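Local structure of adhesin LabA (6GMM) at residues L64-A69 and K143-S148; A68-W73 and K136-I141; Y131-K136 and A195-T200; V190-A195 and K250-A255. The protein probably attaches Helicobacter pylori to the gastric mucosa as a lectin-like adhesin that recognises LacdiNAc-bearing glycans. All blocks are in the same frame, centred on the assembly; numbering follows the deposited sequence.

Contact 1: L64-A69 and K143-S148; sequences LALNAA and KAFGSS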
# COMPACT_ATOMS: atom_id res chain seq x y z
N LEU A 64 1.70 9.61 3.10
CA LEU A 64 0.47 9.76 3.89
C LEU A 64 0.60 9.11 5.23
O LEU A 64 0.14 9.69 6.19
CB LEU A 64 -0.78 9.23 3.15
CG LEU A 64 -2.15 9.58 3.77
CD1 LEU A 64 -2.31 11.06 3.95
CD2 LEU A 64 -3.31 8.99 2.93
N ALA A 65 1.21 7.92 5.32
CA ALA A 65 1.39 7.27 6.62
C ALA A 65 2.22 8.16 7.54
O ALA A 65 1.84 8.34 8.69
CB ALA A 65 2.05 5.90 6.47
N LEU A 66 3.30 8.80 7.01
CA LEU A 66 4.17 9.66 7.84
C LEU A 66 3.46 10.93 8.32
O LEU A 66 3.39 11.19 9.53
CB LEU A 66 5.50 9.98 7.12
CG LEU A 66 6.33 8.79 6.63
CD1 LEU A 66 7.53 9.26 5.87
CD2 LEU A 66 6.74 7.87 7.78
N ASN A 67 2.89 11.70 7.38
CA ASN A 67 2.12 12.91 7.68
C ASN A 67 0.97 12.57 8.60
O ASN A 67 0.65 13.35 9.50
CB ASN A 67 1.58 13.52 6.39
CG ASN A 67 2.63 14.20 5.55
OD1 ASN A 67 3.54 14.86 6.05
ND2 ASN A 67 2.52 14.05 4.24
N ALA A 68 0.34 11.43 8.43
CA ALA A 68 -0.76 11.12 9.35
C ALA A 68 -0.25 10.75 10.75
O ALA A 68 -0.91 11.10 11.73
CB ALA A 68 -1.68 10.06 8.78
N ALA A 69 0.96 10.14 10.87
CA ALA A 69 1.46 9.82 12.22
C ALA A 69 1.92 11.10 12.94
O ALA A 69 1.54 11.32 14.09
CB ALA A 69 2.57 8.80 12.16
N LYS A 143 13.01 15.99 10.41
CA LYS A 143 14.30 16.23 9.74
C LYS A 143 14.40 15.49 8.41
O LYS A 143 15.02 16.00 7.48
CB LYS A 143 15.52 15.91 10.64
CG LYS A 143 15.56 16.68 11.97
CD LYS A 143 15.91 18.17 11.86
CE LYS A 143 15.87 18.90 13.19
NZ LYS A 143 14.49 19.03 13.75
N ALA A 144 13.77 14.31 8.30
CA ALA A 144 13.81 13.57 7.04
C ALA A 144 13.08 14.28 5.91
O ALA A 144 13.49 14.16 4.75
CB ALA A 144 13.23 12.19 7.23
N PHE A 145 11.99 15.01 6.23
CA PHE A 145 11.22 15.75 5.23
C PHE A 145 11.97 17.01 4.82
O PHE A 145 11.80 17.47 3.71
CB PHE A 145 9.84 16.15 5.79
CG PHE A 145 8.73 15.16 5.54
CD1 PHE A 145 8.58 14.04 6.35
CD2 PHE A 145 7.78 15.39 4.55
CE1 PHE A 145 7.51 13.16 6.16
CE2 PHE A 145 6.70 14.54 4.39
CZ PHE A 145 6.59 13.41 5.17
N GLY A 146 12.76 17.57 5.74
CA GLY A 146 13.53 18.79 5.49
C GLY A 146 12.70 20.05 5.42
O GLY A 146 11.47 20.01 5.58
N SER A 147 13.36 21.20 5.16
CA SER A 147 12.67 22.49 5.11
C SER A 147 11.64 22.57 3.98
O SER A 147 10.57 23.13 4.19
CB SER A 147 13.67 23.65 5.06
OG SER A 147 13.74 24.31 3.81
N SER A 148 11.94 21.96 2.84
CA SER A 148 11.10 21.91 1.64
C SER A 148 9.94 20.91 1.75
O SER A 148 8.98 20.96 0.95
CB SER A 148 11.96 21.56 0.44
OG SER A 148 12.53 20.27 0.60

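Contact 2: A68-W73 and K136-I141; sequences AAAGLW and KAYQII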
# COMPACT_ATOMS: atom_id res chain seq x y z
N ALA A 68 0.34 11.43 8.43
CA ALA A 68 -0.76 11.12 9.35
C ALA A 68 -0.25 10.75 10.75
O ALA A 68 -0.91 11.10 11.73
CB ALA A 68 -1.68 10.06 8.78
N ALA A 69 0.96 10.14 10.87
CA ALA A 69 1.46 9.82 12.22
C ALA A 69 1.92 11.10 12.94
O ALA A 69 1.54 11.32 14.09
CB ALA A 69 2.57 8.80 12.16
N ALA A 70 2.69 11.97 12.24
CA ALA A 70 3.17 13.24 12.76
C ALA A 70 1.99 14.18 13.05
O ALA A 70 1.97 14.85 14.08
CB ALA A 70 4.14 13.90 11.78
N GLY A 71 1.02 14.21 12.15
CA GLY A 71 -0.17 15.04 12.29
C GLY A 71 -1.00 14.72 13.52
O GLY A 71 -1.47 15.65 14.18
N LEU A 72 -1.20 13.41 13.86
CA LEU A 72 -1.99 13.06 15.06
C LEU A 72 -1.28 13.67 16.27
O LEU A 72 -1.90 14.42 17.02
CB LEU A 72 -2.23 11.55 15.26
CG LEU A 72 -3.17 11.12 16.43
CD1 LEU A 72 -4.62 11.43 16.13
CD2 LEU A 72 -3.05 9.62 16.74
N TRP A 73 0.04 13.42 16.39
CA TRP A 73 0.88 13.93 17.45
C TRP A 73 0.82 15.44 17.51
O TRP A 73 0.59 15.97 18.59
CB TRP A 73 2.32 13.44 17.28
CG TRP A 73 3.28 13.97 18.32
CD1 TRP A 73 4.36 14.76 18.10
CD2 TRP A 73 3.21 13.76 19.74
NE1 TRP A 73 5.02 15.01 19.28
CE2 TRP A 73 4.33 14.41 20.30
CE3 TRP A 73 2.37 13.00 20.58
CZ2 TRP A 73 4.59 14.39 21.68
CZ3 TRP A 73 2.64 12.98 21.94
CH2 TRP A 73 3.72 13.69 22.48
N LYS A 136 11.59 11.78 19.87
CA LYS A 136 12.76 11.39 19.08
C LYS A 136 12.27 10.95 17.72
O LYS A 136 12.79 11.41 16.71
CB LYS A 136 13.58 10.28 19.77
CG LYS A 136 14.85 9.87 19.03
CD LYS A 136 15.74 8.99 19.90
CE LYS A 136 16.94 8.47 19.16
NZ LYS A 136 17.94 7.88 20.09
N ALA A 137 11.24 10.10 17.72
CA ALA A 137 10.61 9.59 16.52
C ALA A 137 10.09 10.77 15.66
O ALA A 137 10.41 10.84 14.48
CB ALA A 137 9.47 8.66 16.88
N TYR A 138 9.34 11.71 16.28
CA TYR A 138 8.79 12.89 15.61
C TYR A 138 9.90 13.75 14.97
O TYR A 138 9.77 14.18 13.82
CB TYR A 138 7.95 13.71 16.61
CG TYR A 138 7.48 15.05 16.09
CD1 TYR A 138 6.31 15.16 15.34
CD2 TYR A 138 8.17 16.22 16.39
CE1 TYR A 138 5.84 16.40 14.91
CE2 TYR A 138 7.73 17.46 15.93
CZ TYR A 138 6.55 17.55 15.21
OH TYR A 138 6.11 18.77 14.79
N GLN A 139 11.00 13.96 15.71
CA GLN A 139 12.12 14.78 15.23
C GLN A 139 12.80 14.17 14.04
O GLN A 139 13.16 14.92 13.14
CB GLN A 139 13.13 15.15 16.34
CG GLN A 139 12.58 15.95 17.51
CD GLN A 139 11.97 17.28 17.17
OE1 GLN A 139 12.36 17.96 16.21
NE2 GLN A 139 11.01 17.69 18.00
N ILE A 140 12.91 12.82 13.99
CA ILE A 140 13.52 12.12 12.83
C ILE A 140 12.65 12.31 11.59
O ILE A 140 13.18 12.60 10.51
CB ILE A 140 13.88 10.63 13.11
CG1 ILE A 140 15.05 10.55 14.14
CG2 ILE A 140 14.28 9.94 11.81
CD1 ILE A 140 15.35 9.13 14.83
N ILE A 141 11.32 12.14 11.74
CA ILE A 141 10.36 12.34 10.66
C ILE A 141 10.48 13.75 10.12
O ILE A 141 10.63 13.92 8.91
CB ILE A 141 8.90 12.00 11.09
CG1 ILE A 141 8.78 10.49 11.42
CG2 ILE A 141 7.91 12.41 9.96
CD1 ILE A 141 7.49 10.05 12.04

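Contact 3: Y131-K136 and A195-T200; sequences YAKINK and ASTIIT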
# COMPACT_ATOMS: atom_id res chain seq x y z
N TYR A 131 7.67 10.56 26.58
CA TYR A 131 7.65 11.79 25.81
C TYR A 131 8.93 11.81 24.97
O TYR A 131 8.84 12.02 23.76
CB TYR A 131 7.50 13.06 26.68
CG TYR A 131 7.20 14.27 25.82
CD1 TYR A 131 8.20 14.88 25.06
CD2 TYR A 131 5.90 14.75 25.69
CE1 TYR A 131 7.91 15.94 24.22
CE2 TYR A 131 5.61 15.81 24.85
CZ TYR A 131 6.61 16.40 24.10
OH TYR A 131 6.34 17.42 23.22
N ALA A 132 10.08 11.47 25.58
CA ALA A 132 11.38 11.43 24.92
C ALA A 132 11.34 10.50 23.71
O ALA A 132 11.83 10.89 22.64
CB ALA A 132 12.47 10.99 25.92
N LYS A 133 10.71 9.30 23.87
CA LYS A 133 10.54 8.25 22.85
C LYS A 133 9.75 8.77 21.64
O LYS A 133 10.24 8.69 20.50
CB LYS A 133 9.79 7.05 23.47
CG LYS A 133 10.06 5.72 22.80
CD LYS A 133 9.32 4.56 23.49
CE LYS A 133 10.14 3.88 24.57
NZ LYS A 133 9.32 2.94 25.39
N ILE A 134 8.53 9.28 21.89
CA ILE A 134 7.65 9.85 20.87
C ILE A 134 8.36 11.06 20.21
O ILE A 134 8.42 11.14 18.98
CB ILE A 134 6.28 10.27 21.47
CG1 ILE A 134 5.53 9.07 22.06
CG2 ILE A 134 5.45 11.05 20.44
CD1 ILE A 134 4.20 9.37 22.80
N ASN A 135 8.91 11.98 21.01
CA ASN A 135 9.63 13.16 20.49
C ASN A 135 10.77 12.81 19.53
O ASN A 135 10.92 13.51 18.52
CB ASN A 135 10.17 14.06 21.60
CG ASN A 135 10.81 15.32 21.04
OD1 ASN A 135 10.13 16.16 20.42
ND2 ASN A 135 12.16 15.39 21.14
N LYS A 136 11.59 11.78 19.87
CA LYS A 136 12.76 11.39 19.08
C LYS A 136 12.27 10.95 17.72
O LYS A 136 12.79 11.41 16.71
CB LYS A 136 13.58 10.28 19.77
CG LYS A 136 14.85 9.87 19.03
CD LYS A 136 15.74 8.99 19.90
CE LYS A 136 16.94 8.47 19.16
NZ LYS A 136 17.94 7.88 20.09
N ALA A 195 7.27 6.39 12.64
CA ALA A 195 5.83 6.63 12.64
C ALA A 195 5.15 5.62 13.57
O ALA A 195 4.19 5.98 14.24
CB ALA A 195 5.29 6.47 11.23
N SER A 196 5.66 4.36 13.62
CA SER A 196 5.05 3.33 14.47
C SER A 196 5.32 3.59 15.92
O SER A 196 4.45 3.35 16.75
CB SER A 196 5.51 1.93 14.08
OG SER A 196 4.77 0.96 14.79
N THR A 197 6.52 4.12 16.24
CA THR A 197 6.91 4.47 17.60
C THR A 197 5.96 5.52 18.16
O THR A 197 5.54 5.38 19.31
CB THR A 197 8.37 4.94 17.63
OG1 THR A 197 9.20 3.82 17.32
CG2 THR A 197 8.77 5.51 19.01
N ILE A 198 5.65 6.57 17.37
CA ILE A 198 4.72 7.62 17.80
C ILE A 198 3.39 7.00 18.26
O ILE A 198 3.07 7.13 19.42
CB ILE A 198 4.48 8.66 16.68
CG1 ILE A 198 5.76 9.50 16.39
CG2 ILE A 198 3.27 9.56 17.04
CD1 ILE A 198 5.64 10.38 15.16
N ILE A 199 2.68 6.29 17.36
CA ILE A 199 1.36 5.71 17.57
C ILE A 199 1.38 4.58 18.59
O ILE A 199 0.54 4.58 19.49
CB ILE A 199 0.69 5.29 16.21
CG1 ILE A 199 0.90 6.36 15.10
CG2 ILE A 199 -0.80 4.96 16.39
CD1 ILE A 199 0.11 7.73 15.26
N THR A 200 2.35 3.64 18.47
CA THR A 200 2.44 2.53 19.44
C THR A 200 2.66 3.07 20.86
O THR A 200 1.88 2.69 21.75
CB THR A 200 3.47 1.48 19.01
OG1 THR A 200 3.16 1.11 17.65
CG2 THR A 200 3.43 0.23 19.88

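Contact 4: V190-A195 and K250-A255; sequences VLLEQA and KNAAIA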
# COMPACT_ATOMS: atom_id res chain seq x y z
N VAL A 190 13.08 3.08 7.93
CA VAL A 190 13.40 3.83 9.16
C VAL A 190 12.23 4.75 9.54
O VAL A 190 11.76 4.69 10.67
CB VAL A 190 14.73 4.61 8.98
CG1 VAL A 190 15.00 5.57 10.13
CG2 VAL A 190 15.90 3.66 8.79
N LEU A 191 11.77 5.58 8.59
CA LEU A 191 10.68 6.54 8.80
C LEU A 191 9.38 5.89 9.21
O LEU A 191 8.75 6.36 10.16
CB LEU A 191 10.50 7.45 7.59
CG LEU A 191 11.75 8.25 7.24
CD1 LEU A 191 11.57 9.04 5.99
CD2 LEU A 191 12.20 9.11 8.42
N LEU A 192 9.00 4.78 8.58
CA LEU A 192 7.79 4.06 8.97
C LEU A 192 7.89 3.47 10.38
O LEU A 192 6.87 3.39 11.07
CB LEU A 192 7.42 2.98 7.94
CG LEU A 192 6.81 3.53 6.65
CD1 LEU A 192 6.82 2.50 5.60
CD2 LEU A 192 5.37 4.08 6.88
N GLU A 193 9.12 3.12 10.81
CA GLU A 193 9.36 2.63 12.16
C GLU A 193 9.14 3.79 13.15
O GLU A 193 8.49 3.61 14.19
CB GLU A 193 10.77 2.02 12.29
CG GLU A 193 11.17 1.66 13.72
CD GLU A 193 10.24 0.72 14.48
OE1 GLU A 193 9.80 -0.29 13.89
OE2 GLU A 193 9.96 1.00 15.67
N GLN A 194 9.65 5.01 12.78
CA GLN A 194 9.51 6.23 13.57
C GLN A 194 8.03 6.51 13.74
O GLN A 194 7.58 6.77 14.85
CB GLN A 194 10.20 7.43 12.89
CG GLN A 194 11.73 7.40 12.83
CD GLN A 194 12.37 6.58 13.91
OE1 GLN A 194 12.23 6.85 15.12
NE2 GLN A 194 13.06 5.54 13.50
N ALA A 195 7.27 6.39 12.64
CA ALA A 195 5.83 6.63 12.64
C ALA A 195 5.15 5.62 13.57
O ALA A 195 4.19 5.98 14.24
CB ALA A 195 5.29 6.47 11.23
N LYS A 250 1.26 -0.24 8.56
CA LYS A 250 1.42 -1.65 8.28
C LYS A 250 1.39 -1.92 6.77
O LYS A 250 2.31 -2.54 6.23
CB LYS A 250 0.42 -2.49 9.10
CG LYS A 250 0.16 -3.89 8.54
CD LYS A 250 -0.68 -4.76 9.49
CE LYS A 250 -0.95 -6.14 8.92
NZ LYS A 250 -1.33 -7.12 9.98
N ASN A 251 0.38 -1.38 6.08
CA ASN A 251 0.22 -1.50 4.63
C ASN A 251 1.34 -0.80 3.84
O ASN A 251 1.94 -1.43 2.99
CB ASN A 251 -1.18 -1.03 4.20
CG ASN A 251 -2.27 -2.05 4.49
OD1 ASN A 251 -2.19 -3.21 4.08
ND2 ASN A 251 -3.33 -1.65 5.17
N ALA A 252 1.67 0.46 4.15
CA ALA A 252 2.78 1.15 3.46
C ALA A 252 4.15 0.42 3.68
O ALA A 252 5.02 0.50 2.82
CB ALA A 252 2.90 2.59 3.95
N ALA A 253 4.33 -0.25 4.85
CA ALA A 253 5.57 -0.99 5.16
C ALA A 253 5.64 -2.22 4.27
O ALA A 253 6.72 -2.54 3.77
CB ALA A 253 5.60 -1.40 6.63
N ILE A 254 4.48 -2.85 4.01
CA ILE A 254 4.41 -4.01 3.10
C ILE A 254 4.85 -3.54 1.68
O ILE A 254 5.71 -4.19 1.08
CB ILE A 254 3.03 -4.74 3.14
CG1 ILE A 254 2.78 -5.37 4.54
CG2 ILE A 254 2.96 -5.85 2.04
CD1 ILE A 254 1.34 -6.21 4.75
N ALA A 255 4.36 -2.36 1.23
CA ALA A 255 4.73 -1.80 -0.08
C ALA A 255 6.23 -1.56 -0.21
O ALA A 255 6.78 -1.69 -1.29
CB ALA A 255 3.97 -0.50 -0.32

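Contact 1: L64-A69 and K143-S148
With chi1 at -55° and -73°, L66 and N67 each set CG anti to their own carbonyl carbon, beside the backbone N, and so present neighbouring side chains of helix 57-76 to one phenyl ring, that of F145. The contact lies in the helical bundle of the SabA-type adhesion domain, where helix 57-76 faces the C-terminal end of helix 128-145. F145, with an off-staggered chi1 of -91°, points its ring at helix 57-76, and CE1, CZ and CE2 do the touching. L66 approaches at the ring edge: its CB lies near the plane, 3.9 Å from F145 CE1, and L66 CD1 is equally 3.9 Å from F145 CE1. N67 comes obliquely with its amide carbonyl rather than its nitrogen. The polar need of that oxygen is met by the backbone N of G350, next to the disulfide-bonded C351, a bond that also fixes the amide beside the phenyl ring. I152, R335 and A349 give the same ring further neighbours from surrounding loops, and helix 188-205 covers L66 through L191. Directly after F145 the helix ends, as G146 takes up a positive phi and turns the chain away from helix 57-76. At the far end of the ring, N67 OD1 lies 3.5 Å from F145 CZ and 3.6 Å from F145 CE2.

Contact 2: A68-W73 and K136-I141
W73 and Y138 form the aromatic centre of a crossing between helices 57-76 and 128-145 in the helical bundle. Both rings are extended from their helices in the same way: W73 has CG anti to the backbone N (chi1 178°), and Y138 adopts nearly the same first torsion, which sends each ring out toward the partner helix. They meet as an offset edge-to-face pair, with the edge of the indole five-membered ring directed at the face of the phenol, the centroids 5.0 Å apart and the planes at 62°. W73 CD1 does most of the touching, 3.4 Å from Y138 CD1 and 3.7 Å from Y138 CG. Beside it W73 NE1 stands over the same face, displaced toward the rim, 4.0 Å from Y138 CG. One turn back along helix 57-76, A70 packs against both Y138 and I141: A70 CB is 4.4 Å from Y138 CE1 and likewise 4.4 Å from I141 CG2, while A70 O comes near the phenol edge. The CA atoms of A70 and Y138 are 6.3 Å apart, the nearest across the two segments, although the short helix axes stay 10.5 Å apart and run at 127° to each other. Y131 of helix 128-145 also meets the W73 ring, and P102 touches both aromatics. Y138 OH is hydrogen-bonded to Q74 NE2, with a weak second bond to Q142 NE2, while the ring itself meets W73 and A70. The interface therefore rests mainly on dispersion, probably with a weak electrostatic term from the indole edge turned to the phenol face.

Contact 3: Y131-K136 and A195-T200
Behind T197 and I198, the residues that helix 188-205 sets against K133 and I134, the carbonyl oxygen S196 O is gripped twice by T200. The backbone bond T200 N to S196 O and the hydroxyl bond T200 OG1 to S196 O both measure 2.7 Å, the hydroxyl approaching from above the carbonyl plane, 39° out of it. This belongs to a helix-helix contact of the bundle, formed with helix 128-145 and lying partly open at the K133 side. T197 turns its methyl, anti to the backbone N, toward the partner helix, and its OG1 back onto E193 O of its own helix. K133 crosses that threonine at about a right angle, with K133 CG 4.0 Å from T197 CG2, and then bends away at chi3, so that of the side chain it is the aliphatic base that meets T197. Deeper in, where the CA atoms of I134 and I198 are 4.8 Å apart, each isoleucine CG1 lies near the other's carbonyl oxygen. I134 CG2 lies 4.3 Å from I198 CG2, and W73 of helix 57-76 touches both residues. The closest approach between the two segments' side chains and backbone is T197 CG2 to K133 O, 3.8 Å.

Contact 4: V190-A195 and K250-A255
This is a small, buried apolar contact between helices 188-205 and 239-264 in the helical bundle of the adhesin, about 10 Å from the centre of the chain, and a single leucine, L192, carries one side of it. The other side is a pair of alanines, A252 and A253, whose short side chains let the leucine lie close to the backbone; the nearest CA atoms, those of L192 and A253, are 6.7 Å apart. With chi1 near -75°, L192 CG stands anti to the carbonyl carbon; CD1 lies over the main chain of A252 and A253, and CD2 turns to the A252 methyl. L192 CD1 is 3.7 Å from A253 CA and 3.8 Å from A253 N, and the same methyl is 3.9 Å from A252 O. The interaction is van der Waals in kind, a branched side chain leaning on an alanine surface. From the side of helix 57-76, A65 touches L192, so L192 of helix 188-205 lies against two other helices. Beyond A252, on another flank of helix 239-264, N251 is tied to helix 287-311 by hydrogen bonds to R303 and D310, which links this layer to the next helix of the bundle. On the far flank of helix 188-205, V190 O accepts two donors, the backbone N of Q194 at 3.0 Å and Q194 NE2 at 3.2 Å, the amide nitrogen lying 45° out of the carbonyl plane. That turns Q194 along its own helix, where it also packs on A137, I140 and I141 of helix 128-145. The second leucine methyl, L192 CD2, meets A252 CB at 4.1 Å.

The four contacts lie on four helices, 57-76, 128-145, 188-205 and 239-264, packed against one another. Contacts 1 and 2 follow each other along helices 57-76 and 128-145, with centres about 8 Å apart, while contact 3, about 7 Å from the centre of contact 2, brings helix 188-205 against the same helix 128-145. W73 joins contacts 2 and 3, with W73 CE2 3.5 Å from I134 CG2. Contact 4 continues along helix 188-205 toward the centre of the chain, its centre about 12 Å from that of contact 1, and A144 CB touches L191 CD2 at 3.5 Å. A69 CB and A195 CB, 3.7 Å apart, mark one of the points where helices 57-76 and 188-205 meet.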